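Peptidoglycan hydrolase FlgJ (Sphingomonas sp. A1, PDB 2ZYC) probably hydrolyses peptidoglycan in the periplasm so that the flagellar rod can be assembled, the chain here being its C-terminal glycosidase family 73 domain. Local coordinates at residues 107-112 and 123-128. The protein carries 2 engineered substitutions. Sequence-based numbering, arbitrary orientation. Where two conformers were deposited one is given.
Sequences PRYAKV and RALQEG
The Tyr109 ring packs against the backbone of Leu125 and Gly128, near the C-terminal part of helix 118-127. Its CE1 comes 3.7 Å from Gly128 CA, while the carbonyl oxygen of Leu125 approaches the ring at its edge, near the ring plane. With CG beside the backbone N and anti to the carbonyl carbon (chi1 -65°), the ring extends past Gly128 and its CD1 reaches Leu125 CD2. Gly128 carries no CB, which lets Tyr109 CE1 and CD1 come close to its CA. The phenol oxygen is joined to Gly128 O through a water, which lies 2.6 Å from Tyr109 OH. Replacing Tyr109 by an alanine is likely to open a gap beside Gly128 and Leu125 and to leave this water without its phenol partner.

Arg108 passes the same carbonyl with its aliphatic part, CD lying 3.2 Å from Gly128 O. Farther along, the Ala124 methyl points at the turn. It packs on the carbonyl group of Lys111 and on Val112 CG2, 3.8 Å from Ala124 CB. Val112 CG2 also touches Leu125 CD2. Lys111 CG rests near Glu127 OE2, but its chain bends at chi2 (-67°) and NZ stays 6.6 Å from Glu127 OE2, too far for a salt bridge.

Polar links between the segments run through water. One water donates to both Arg108 O and Ala124 O and accepts from Lys111 N. A second joins Arg108 O to Glu127 OE2.

Leu102 and Val103 of helix 92-105 also touch Tyr109, and Tyr130 adds to its surroundings. The contact thus packs a helix-to-helix connection, with a type I beta turn from Tyr109 to Val112, against the C-terminal end of the following helix in the largely helical, lysozyme-related glucosaminidase domain.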
loop_
_atom_site.group_PDB
_atom_site.type_symbol
_atom_site.label_atom_id
_atom_site.label_comp_id
_atom_site.label_asym_id
_atom_site.label_seq_id
_atom_site.Cartn_x
_atom_site.Cartn_y
_atom_site.Cartn_z
ATOM N N PRO A 107 -14.521 7.986 -7.453
ATOM C CA PRO A 107 -14.238 8.538 -8.788
ATOM C C PRO A 107 -12.877 9.239 -8.954
ATOM O O PRO A 107 -12.318 9.220 -10.054
ATOM C CB PRO A 107 -15.387 9.532 -8.995
ATOM C CG PRO A 107 -16.510 8.935 -8.213
ATOM C CD PRO A 107 -15.843 8.434 -6.963
ATOM N N ARG A 108 -12.343 9.848 -7.895
ATOM C CA ARG A 108 -11.039 10.517 -8.004
ATOM C C ARG A 108 -9.924 9.538 -8.393
ATOM O O ARG A 108 -8.941 9.936 -9.025
ATOM C CB ARG A 108 -10.664 11.274 -6.723
ATOM C CG ARG A 108 -10.614 10.425 -5.466
ATOM C CD ARG A 108 -10.418 11.263 -4.193
ATOM N NE ARG A 108 -11.489 12.243 -4.004
ATOM C CZ ARG A 108 -11.729 12.909 -2.872
ATOM N NH1 ARG A 108 -10.977 12.718 -1.790
ATOM N NH2 ARG A 108 -12.736 13.777 -2.822
ATOM N N TYR A 109 -10.096 8.269 -8.022
ATOM C CA TYR A 109 -9.129 7.206 -8.340
ATOM C C TYR A 109 -9.495 6.383 -9.584
ATOM O O TYR A 109 -8.915 5.317 -9.819
ATOM C CB TYR A 109 -8.940 6.268 -7.132
ATOM C CG TYR A 109 -8.302 6.933 -5.932
ATOM C CD1 TYR A 109 -6.974 7.341 -5.962
ATOM C CD2 TYR A 109 -9.029 7.148 -4.762
ATOM C CE1 TYR A 109 -6.383 7.960 -4.860
ATOM C CE2 TYR A 109 -8.451 7.765 -3.657
ATOM C CZ TYR A 109 -7.131 8.170 -3.716
ATOM O OH TYR A 109 -6.549 8.775 -2.625
ATOM N N ALA A 110 -10.439 6.876 -10.386
ATOM C CA ALA A 110 -10.961 6.110 -11.529
ATOM C C ALA A 110 -9.887 5.724 -12.546
ATOM O O ALA A 110 -10.046 4.748 -13.278
ATOM C CB ALA A 110 -12.085 6.879 -12.223
ATOM N N LYS A 111 -8.799 6.491 -12.587
ATOM C CA LYS A 111 -7.709 6.244 -13.535
ATOM C C LYS A 111 -6.764 5.103 -13.127
ATOM O O LYS A 111 -5.940 4.653 -13.926
ATOM C CB LYS A 111 -6.924 7.539 -13.788
ATOM C CG LYS A 111 -7.649 8.538 -14.701
ATOM C CD LYS A 111 -7.761 7.981 -16.113
ATOM C CE LYS A 111 -8.496 8.923 -17.057
ATOM N NZ LYS A 111 -8.279 8.521 -18.481
ATOM N N VAL A 112 -6.891 4.623 -11.893
ATOM C CA VAL A 112 -6.050 3.516 -11.431
ATOM C C VAL A 112 -6.321 2.206 -12.180
ATOM O O VAL A 112 -5.389 1.528 -12.617
ATOM C CB VAL A 112 -6.187 3.302 -9.906
ATOM C CG1 VAL A 112 -5.447 2.047 -9.460
ATOM C CG2 VAL A 112 -5.645 4.507 -9.161
ATOM N N ARG A 123 1.046 7.778 -10.939
ATOM C CA ARG A 123 0.448 9.040 -11.398
ATOM C C ARG A 123 -1.066 9.068 -11.171
ATOM O O ARG A 123 -1.608 10.096 -10.769
ATOM C CB ARG A 123 0.773 9.300 -12.873
ATOM C CG ARG A 123 2.247 9.614 -13.163
ATOM C CD ARG A 123 2.484 10.128 -14.599
ATOM N NE ARG A 123 1.719 9.406 -15.625
ATOM C CZ ARG A 123 2.183 8.407 -16.375
ATOM N NH1 ARG A 123 3.423 7.960 -16.231
ATOM N NH2 ARG A 123 1.391 7.837 -17.271
ATOM N N ALA A 124 -1.734 7.936 -11.416
ATOM C CA ALA A 124 -3.189 7.825 -11.202
ATOM C C ALA A 124 -3.567 7.996 -9.727
ATOM O O ALA A 124 -4.571 8.639 -9.410
ATOM C CB ALA A 124 -3.731 6.503 -11.756
ATOM N N LEU A 125 -2.752 7.436 -8.835
ATOM C CA LEU A 125 -2.952 7.620 -7.395
ATOM C C LEU A 125 -2.738 9.079 -7.005
ATOM O O LEU A 125 -3.519 9.640 -6.237
ATOM C CB LEU A 125 -1.980 6.749 -6.601
ATOM C CG LEU A 125 -2.253 5.246 -6.591
ATOM C CD1 LEU A 125 -1.042 4.553 -5.978
ATOM C CD2 LEU A 125 -3.535 4.930 -5.817
ATOM N N GLN A 126 -1.675 9.680 -7.533
ATOM C CA GLN A 126 -1.371 11.075 -7.244
ATOM C C GLN A 126 -2.485 12.011 -7.718
ATOM O O GLN A 126 -2.854 12.955 -7.011
ATOM C CB GLN A 126 -0.028 11.463 -7.850
ATOM C CG GLN A 126 0.625 12.645 -7.162
ATOM C CD GLN A 126 2.103 12.735 -7.458
ATOM O OE1 GLN A 126 2.739 11.739 -7.801
ATOM N NE2 GLN A 126 2.664 13.934 -7.325
ATOM N N GLU A 127 -3.030 11.744 -8.907
ATOM C CA GLU A 127 -4.171 12.522 -9.423
ATOM C C GLU A 127 -5.388 12.419 -8.503
ATOM O O GLU A 127 -6.130 13.392 -8.310
ATOM C CB GLU A 127 -4.544 12.076 -10.845
ATOM C CG GLU A 127 -5.826 12.728 -11.397
ATOM C CD GLU A 127 -6.234 12.187 -12.759
ATOM O OE1 GLU A 127 -5.348 11.942 -13.605
ATOM O OE2 GLU A 127 -7.454 12.021 -12.989
ATOM N N GLY A 128 -5.600 11.233 -7.948
ATOM C CA GLY A 128 -6.671 11.004 -6.999
ATOM C C GLY A 128 -6.454 11.684 -5.658
ATOM O O GLY A 128 -7.368 11.725 -4.847
HETATM O O HOH W 1 -7.243 8.617 -10.685
HETATM O O HOH W 2 -9.098 12.389 -10.268
HETATM O O HOH W 3 -7.682 11.030 -2.186
#